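Local structure of polyhedrin (Uranotaenia sapphirina cypovirus, 4ZQX) at residues A[106-120]-A[136-149]. The protein forms the crystalline polyhedra that embed cypovirus particles and binds ATP. Numbering follows the deposited sequence.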
loop_
_atom_site.group_PDB
_atom_site.type_symbol
_atom_site.label_atom_id
_atom_site.label_comp_id
_atom_site.label_asym_id
_atom_site.label_seq_id
_atom_site.Cartn_x
_atom_site.Cartn_y
_atom_site.Cartn_z
ATOM N N LEU A 106 -15.982 14.308 -1.657
ATOM C CA LEU A 106 -15.068 14.674 -0.573
ATOM C C LEU A 106 -15.851 15.270 0.585
ATOM O O LEU A 106 -16.691 16.151 0.370
ATOM C CB LEU A 106 -14.035 15.711 -1.054
ATOM C CG LEU A 106 -12.902 15.259 -1.980
ATOM C CD1 LEU A 106 -13.417 14.871 -3.356
ATOM C CD2 LEU A 106 -11.855 16.360 -2.105
ATOM N N ARG A 107 -15.587 14.810 1.805
ATOM C CA ARG A 107 -16.337 15.313 2.947
ATOM C C ARG A 107 -15.418 15.488 4.136
ATOM O O ARG A 107 -14.734 14.557 4.533
ATOM C CB ARG A 107 -17.487 14.357 3.325
ATOM C CG ARG A 107 -18.507 14.966 4.292
ATOM C CD ARG A 107 -19.415 13.902 4.945
ATOM N NE ARG A 107 -20.562 14.517 5.613
ATOM C CZ ARG A 107 -20.553 15.003 6.852
ATOM N NH1 ARG A 107 -19.459 14.928 7.594
ATOM N NH2 ARG A 107 -21.649 15.557 7.352
ATOM N N GLY A 108 -15.434 16.678 4.717
ATOM C CA GLY A 108 -14.648 16.941 5.901
ATOM C C GLY A 108 -13.880 18.235 5.857
ATOM O O GLY A 108 -14.213 19.155 5.099
ATOM N N ASN A 109 -12.842 18.300 6.697
ATOM C CA ASN A 109 -12.083 19.529 6.894
ATOM C C ASN A 109 -10.968 19.674 5.857
ATOM O O ASN A 109 -9.792 19.737 6.193
ATOM C CB ASN A 109 -11.539 19.570 8.323
ATOM C CG ASN A 109 -11.100 20.956 8.742
ATOM O OD1 ASN A 109 -11.551 21.959 8.190
ATOM N ND2 ASN A 109 -10.217 21.019 9.731
ATOM N N VAL A 110 -11.377 19.755 4.589
ATOM C CA VAL A 110 -10.481 19.740 3.438
ATOM C C VAL A 110 -9.934 21.115 3.065
ATOM O O VAL A 110 -10.626 22.115 3.154
ATOM C CB VAL A 110 -11.226 19.149 2.221
ATOM C CG1 VAL A 110 -10.383 19.228 0.919
ATOM C CG2 VAL A 110 -11.681 17.722 2.522
ATOM N N ASP A 111 -8.672 21.149 2.645
ATOM C CA ASP A 111 -8.097 22.358 2.070
ATOM C C ASP A 111 -8.512 22.400 0.597
ATOM O O ASP A 111 -7.860 21.797 -0.272
ATOM C CB ASP A 111 -6.574 22.365 2.183
ATOM C CG ASP A 111 -5.966 23.683 1.721
ATOM O OD1 ASP A 111 -6.675 24.482 1.061
ATOM O OD2 ASP A 111 -4.781 23.928 2.022
ATOM N N TRP A 112 -9.608 23.099 0.315
ATOM C CA TRP A 112 -10.146 23.134 -1.041
ATOM C C TRP A 112 -9.232 23.861 -2.022
ATOM O O TRP A 112 -9.356 23.675 -3.229
ATOM C CB TRP A 112 -11.547 23.765 -1.056
ATOM C CG TRP A 112 -12.477 23.106 -0.089
ATOM C CD1 TRP A 112 -12.934 23.623 1.083
ATOM C CD2 TRP A 112 -13.046 21.801 -0.204
ATOM N NE1 TRP A 112 -13.753 22.717 1.712
ATOM C CE2 TRP A 112 -13.843 21.591 0.940
ATOM C CE3 TRP A 112 -12.965 20.793 -1.167
ATOM C CZ2 TRP A 112 -14.556 20.413 1.155
ATOM C CZ3 TRP A 112 -13.679 19.610 -0.951
ATOM C CH2 TRP A 112 -14.475 19.444 0.204
ATOM N N ASN A 113 -8.314 24.687 -1.522
ATOM C CA ASN A 113 -7.344 25.325 -2.398
ATOM C C ASN A 113 -6.321 24.340 -2.979
ATOM O O ASN A 113 -5.727 24.592 -4.036
ATOM C CB ASN A 113 -6.586 26.406 -1.637
ATOM C CG ASN A 113 -7.378 27.681 -1.492
ATOM O OD1 ASN A 113 -8.200 27.818 -0.582
ATOM N ND2 ASN A 113 -7.120 28.636 -2.388
ATOM N N LYS A 114 -6.091 23.234 -2.281
ATOM C CA LYS A 114 -4.946 22.376 -2.590
ATOM C C LYS A 114 -5.316 20.929 -2.899
ATOM O O LYS A 114 -4.440 20.129 -3.256
ATOM C CB LYS A 114 -3.919 22.401 -1.445
ATOM C CG LYS A 114 -3.213 23.771 -1.228
ATOM C CD LYS A 114 -2.546 24.354 -2.478
ATOM C CE LYS A 114 -1.468 23.473 -3.071
ATOM N NZ LYS A 114 -0.175 23.525 -2.326
ATOM N N ALA A 115 -6.590 20.574 -2.761
ATOM C CA ALA A 115 -7.013 19.223 -3.124
ATOM C C ALA A 115 -6.754 19.021 -4.612
ATOM O O ALA A 115 -7.124 19.871 -5.424
ATOM C CB ALA A 115 -8.467 19.016 -2.790
ATOM N N SER A 116 -6.095 17.920 -4.971
ATOM C CA SER A 116 -5.775 17.669 -6.375
ATOM C C SER A 116 -6.281 16.316 -6.843
ATOM O O SER A 116 -6.163 15.326 -6.143
ATOM C CB SER A 116 -4.275 17.797 -6.624
ATOM O OG SER A 116 -3.544 16.866 -5.862
ATOM N N ILE A 117 -6.866 16.304 -8.035
ATOM C CA ILE A 117 -7.376 15.085 -8.649
ATOM C C ILE A 117 -6.684 14.973 -9.996
ATOM O O ILE A 117 -6.897 15.796 -10.874
ATOM C CB ILE A 117 -8.905 15.129 -8.828
ATOM C CG1 ILE A 117 -9.591 15.302 -7.467
ATOM C CG2 ILE A 117 -9.409 13.866 -9.530
ATOM C CD1 ILE A 117 -11.084 15.592 -7.567
ATOM N N ASP A 118 -5.842 13.963 -10.137
ATOM C CA ASP A 118 -5.023 13.801 -11.326
ATOM C C ASP A 118 -5.431 12.507 -12.029
ATOM O O ASP A 118 -5.261 11.415 -11.483
ATOM C CB ASP A 118 -3.552 13.779 -10.880
ATOM C CG ASP A 118 -2.557 13.749 -12.036
ATOM O OD1 ASP A 118 -2.935 14.004 -13.205
ATOM O OD2 ASP A 118 -1.366 13.493 -11.742
ATOM N N ILE A 119 -5.996 12.644 -13.225
ATOM C CA ILE A 119 -6.349 11.507 -14.073
ATOM C C ILE A 119 -5.149 11.202 -14.960
ATOM O O ILE A 119 -4.771 12.032 -15.812
ATOM C CB ILE A 119 -7.556 11.820 -14.942
ATOM C CG1 ILE A 119 -8.719 12.329 -14.085
ATOM C CG2 ILE A 119 -7.972 10.584 -15.740
ATOM C CD1 ILE A 119 -9.164 11.390 -13.006
ATOM N N ARG A 120 -4.552 10.025 -14.733
ATOM C CA ARG A 120 -3.264 9.651 -15.326
ATOM C C ARG A 120 -3.458 8.541 -16.349
ATOM O O ARG A 120 -4.548 8.019 -16.481
ATOM C CB ARG A 120 -2.269 9.213 -14.238
ATOM C CG ARG A 120 -2.047 10.289 -13.164
ATOM C CD ARG A 120 -1.157 9.826 -12.038
ATOM N NE ARG A 120 0.237 9.620 -12.443
ATOM C CZ ARG A 120 1.157 10.579 -12.509
ATOM N NH1 ARG A 120 0.848 11.841 -12.215
ATOM N NH2 ARG A 120 2.402 10.276 -12.868
ATOM N N ASP A 136 7.126 12.856 -16.831
ATOM C CA ASP A 136 6.235 12.226 -15.871
ATOM C C ASP A 136 6.414 12.967 -14.540
ATOM O O ASP A 136 7.534 13.087 -14.030
ATOM C CB ASP A 136 6.585 10.739 -15.755
ATOM C CG ASP A 136 5.667 9.980 -14.810
ATOM O OD1 ASP A 136 4.436 10.175 -14.857
ATOM O OD2 ASP A 136 6.188 9.168 -14.005
ATOM N N ARG A 137 5.314 13.477 -13.996
ATOM C CA ARG A 137 5.368 14.350 -12.824
ATOM C C ARG A 137 4.069 14.203 -12.043
ATOM O O ARG A 137 3.157 13.523 -12.500
ATOM C CB ARG A 137 5.621 15.815 -13.230
ATOM C CG ARG A 137 4.716 16.362 -14.329
ATOM C CD ARG A 137 3.393 16.928 -13.814
ATOM N NE ARG A 137 3.595 17.964 -12.798
ATOM C CZ ARG A 137 3.908 19.231 -13.045
ATOM N NH1 ARG A 137 4.043 19.676 -14.292
ATOM N NH2 ARG A 137 4.087 20.066 -12.029
ATOM N N ILE A 138 3.993 14.819 -10.867
ATOM C CA ILE A 138 2.767 14.785 -10.077
ATOM C C ILE A 138 2.251 16.221 -9.925
ATOM O O ILE A 138 2.967 17.194 -10.208
ATOM C CB ILE A 138 2.953 14.122 -8.691
ATOM C CG1 ILE A 138 3.830 14.973 -7.767
ATOM C CG2 ILE A 138 3.545 12.723 -8.858
ATOM C CD1 ILE A 138 3.821 14.496 -6.310
ATOM N N ARG A 139 1.003 16.326 -9.492
ATOM C CA ARG A 139 0.375 17.605 -9.173
ATOM C C ARG A 139 0.487 18.640 -10.284
ATOM O O ARG A 139 0.970 19.740 -10.062
ATOM C CB ARG A 139 0.945 18.144 -7.852
ATOM C CG ARG A 139 0.558 17.269 -6.688
ATOM C CD ARG A 139 1.041 17.762 -5.340
ATOM N NE ARG A 139 2.491 17.720 -5.172
ATOM C CZ ARG A 139 3.098 17.702 -3.986
ATOM N NH1 ARG A 139 2.375 17.728 -2.870
ATOM N NH2 ARG A 139 4.425 17.655 -3.915
ATOM N N PRO A 140 0.040 18.278 -11.492
ATOM C CA PRO A 140 0.014 19.281 -12.562
ATOM C C PRO A 140 -0.990 20.389 -12.234
ATOM O O PRO A 140 -1.936 20.145 -11.488
ATOM C CB PRO A 140 -0.444 18.482 -13.786
ATOM C CG PRO A 140 -1.260 17.389 -13.218
ATOM C CD PRO A 140 -0.592 17.015 -11.912
ATOM N N PRO A 141 -0.788 21.594 -12.786
ATOM C CA PRO A 141 -1.633 22.740 -12.457
ATOM C C PRO A 141 -3.129 22.476 -12.594
ATOM O O PRO A 141 -3.911 22.989 -11.814
ATOM C CB PRO A 141 -1.191 23.793 -13.476
ATOM C CG PRO A 141 0.212 23.471 -13.764
ATOM C CD PRO A 141 0.299 21.970 -13.707
ATOM N N CYS A 142 -3.497 21.675 -13.594
ATOM C CA CYS A 142 -4.897 21.390 -13.904
ATOM C C CYS A 142 -5.584 20.556 -12.835
ATOM O O CYS A 142 -6.808 20.536 -12.748
ATOM C CB CYS A 142 -5.033 20.673 -15.263
ATOM S SG CYS A 142 -4.297 19.007 -15.386
ATOM N N SER A 143 -4.803 19.848 -12.037
ATOM C CA SER A 143 -5.366 18.891 -11.095
ATOM C C SER A 143 -6.010 19.570 -9.876
ATOM O O SER A 143 -6.806 18.954 -9.169
ATOM C CB SER A 143 -4.309 17.884 -10.632
ATOM O OG SER A 143 -3.307 18.507 -9.847
ATOM N N TYR A 144 -5.667 20.833 -9.632
ATOM C CA TYR A 144 -6.236 21.571 -8.507
ATOM C C TYR A 144 -7.567 22.159 -8.940
ATOM O O TYR A 144 -7.596 23.066 -9.760
ATOM C CB TYR A 144 -5.308 22.711 -8.071
ATOM C CG TYR A 144 -3.964 22.253 -7.568
ATOM C CD1 TYR A 144 -3.821 21.721 -6.292
ATOM C CD2 TYR A 144 -2.838 22.357 -8.361
ATOM C CE1 TYR A 144 -2.597 21.307 -5.825
ATOM C CE2 TYR A 144 -1.601 21.943 -7.898
ATOM C CZ TYR A 144 -1.494 21.406 -6.642
ATOM O OH TYR A 144 -0.266 21.000 -6.191
ATOM N N LYS A 145 -8.669 21.639 -8.423
ATOM C CA LYS A 145 -9.974 22.017 -8.959
ATOM C C LYS A 145 -10.523 23.294 -8.331
ATOM O O LYS A 145 -11.200 24.075 -9.006
ATOM C CB LYS A 145 -10.976 20.863 -8.820
ATOM C CG LYS A 145 -10.523 19.543 -9.436
ATOM C CD LYS A 145 -10.010 19.708 -10.859
ATOM C CE LYS A 145 -9.545 18.412 -11.458
ATOM N NZ LYS A 145 -9.068 18.655 -12.842
ATOM N N ARG A 146 -10.212 23.513 -7.052
ATOM C CA ARG A 146 -10.629 24.723 -6.336
ATOM C C ARG A 146 -12.124 25.047 -6.532
ATOM O O ARG A 146 -12.969 24.251 -6.118
ATOM C CB ARG A 146 -9.698 25.907 -6.670
ATOM C CG ARG A 146 -8.226 25.574 -6.447
ATOM C CD ARG A 146 -7.356 26.818 -6.446
ATOM N NE ARG A 146 -5.992 26.481 -6.843
ATOM C CZ ARG A 146 -5.590 26.406 -8.110
ATOM N NH1 ARG A 146 -6.437 26.689 -9.105
ATOM N NH2 ARG A 146 -4.350 26.056 -8.393
ATOM N N ASN A 147 -12.465 26.181 -7.145
ATOM C CA ASN A 147 -13.880 26.547 -7.273
ATOM C C ASN A 147 -14.651 25.777 -8.356
ATOM O O ASN A 147 -15.840 26.013 -8.564
ATOM C CB ASN A 147 -14.042 28.064 -7.437
ATOM C CG ASN A 147 -13.861 28.784 -6.137
ATOM O OD1 ASN A 147 -14.772 28.822 -5.298
ATOM N ND2 ASN A 147 -12.674 29.315 -5.929
ATOM N N LYS A 148 -13.982 24.833 -9.007
ATOM C CA LYS A 148 -14.641 23.935 -9.938
ATOM C C LYS A 148 -15.251 22.719 -9.210
ATOM O O LYS A 148 -15.979 21.935 -9.824
ATOM C CB LYS A 148 -13.688 23.515 -11.059
ATOM C CG LYS A 148 -13.341 24.658 -11.998
ATOM C CD LYS A 148 -12.309 24.296 -13.046
ATOM C CE LYS A 148 -12.185 25.431 -14.056
ATOM N NZ LYS A 148 -11.016 25.265 -14.947
ATOM N N PHE A 149 -14.975 22.570 -7.915
ATOM C CA PHE A 149 -15.748 21.632 -7.091
ATOM C C PHE A 149 -17.202 22.095 -7.021
ATOM O O PHE A 149 -17.479 23.294 -6.985
ATOM C CB PHE A 149 -15.194 21.510 -5.657
ATOM C CG PHE A 149 -13.955 20.658 -5.543
ATOM C CD1 PHE A 149 -14.016 19.291 -5.762
ATOM C CD2 PHE A 149 -12.753 21.218 -5.170
ATOM C CE1 PHE A 149 -12.882 18.504 -5.651
ATOM C CE2 PHE A 149 -11.616 20.449 -5.054
ATOM C CZ PHE A 149 -11.679 19.080 -5.285
HETATM O O HOH W 1 -8.379 22.115 -5.370
HETATM O O HOH W 2 -7.591 16.249 -13.636
HETATM O O HOH W 3 -0.641 13.990 -9.142
HETATM O O HOH W 4 0.464 14.459 -14.217
#
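With CG anti to the carbonyl carbon in both Trp112 (chi1 -53°) and Phe149 (chi1 -77°), the two rings meet in a T-shaped stack: the indole edge points at the phenyl face, Trp112 CE3 lying 4.0 Å from Phe149 CD2. This pair joins the connection between strands 101-107 and 116-120, which belong to different antiparallel sheets of the polyhedrin fold, to the long loop 136-149. Ala115 CB, Ile117 CD1 and Leu106 CD2 gather obliquely round the same phenyl ring, with Lys145 CB over the rim of the opposite face. Trp112 makes a cation-pi contact with Lys161 and sits about 9 Å, side chain to ligand, from the bound ATP.

Ile117 N donates to Ser143 O at 2.9 Å, and the OG of buried Ser143 bonds Pro140 O. One water accepts a hydrogen bond from Arg146 N and donates to Trp112 O and Ala115 O.

At the far end a salt-bridge network gathers on Arg120: its NH2 meets Asp136 OD1 at 2.8 Å, the planes 57° apart. Asp136 OD2 hydrogen-bonds Asn26 ND2 of the second subunit. Arg120 NH1 meets Asp118 OD2 from the carboxylate's syn side, tilted out of its plane, and reaches Arg137 O at 2.9 Å, in both the guanidinium and carbonyl planes.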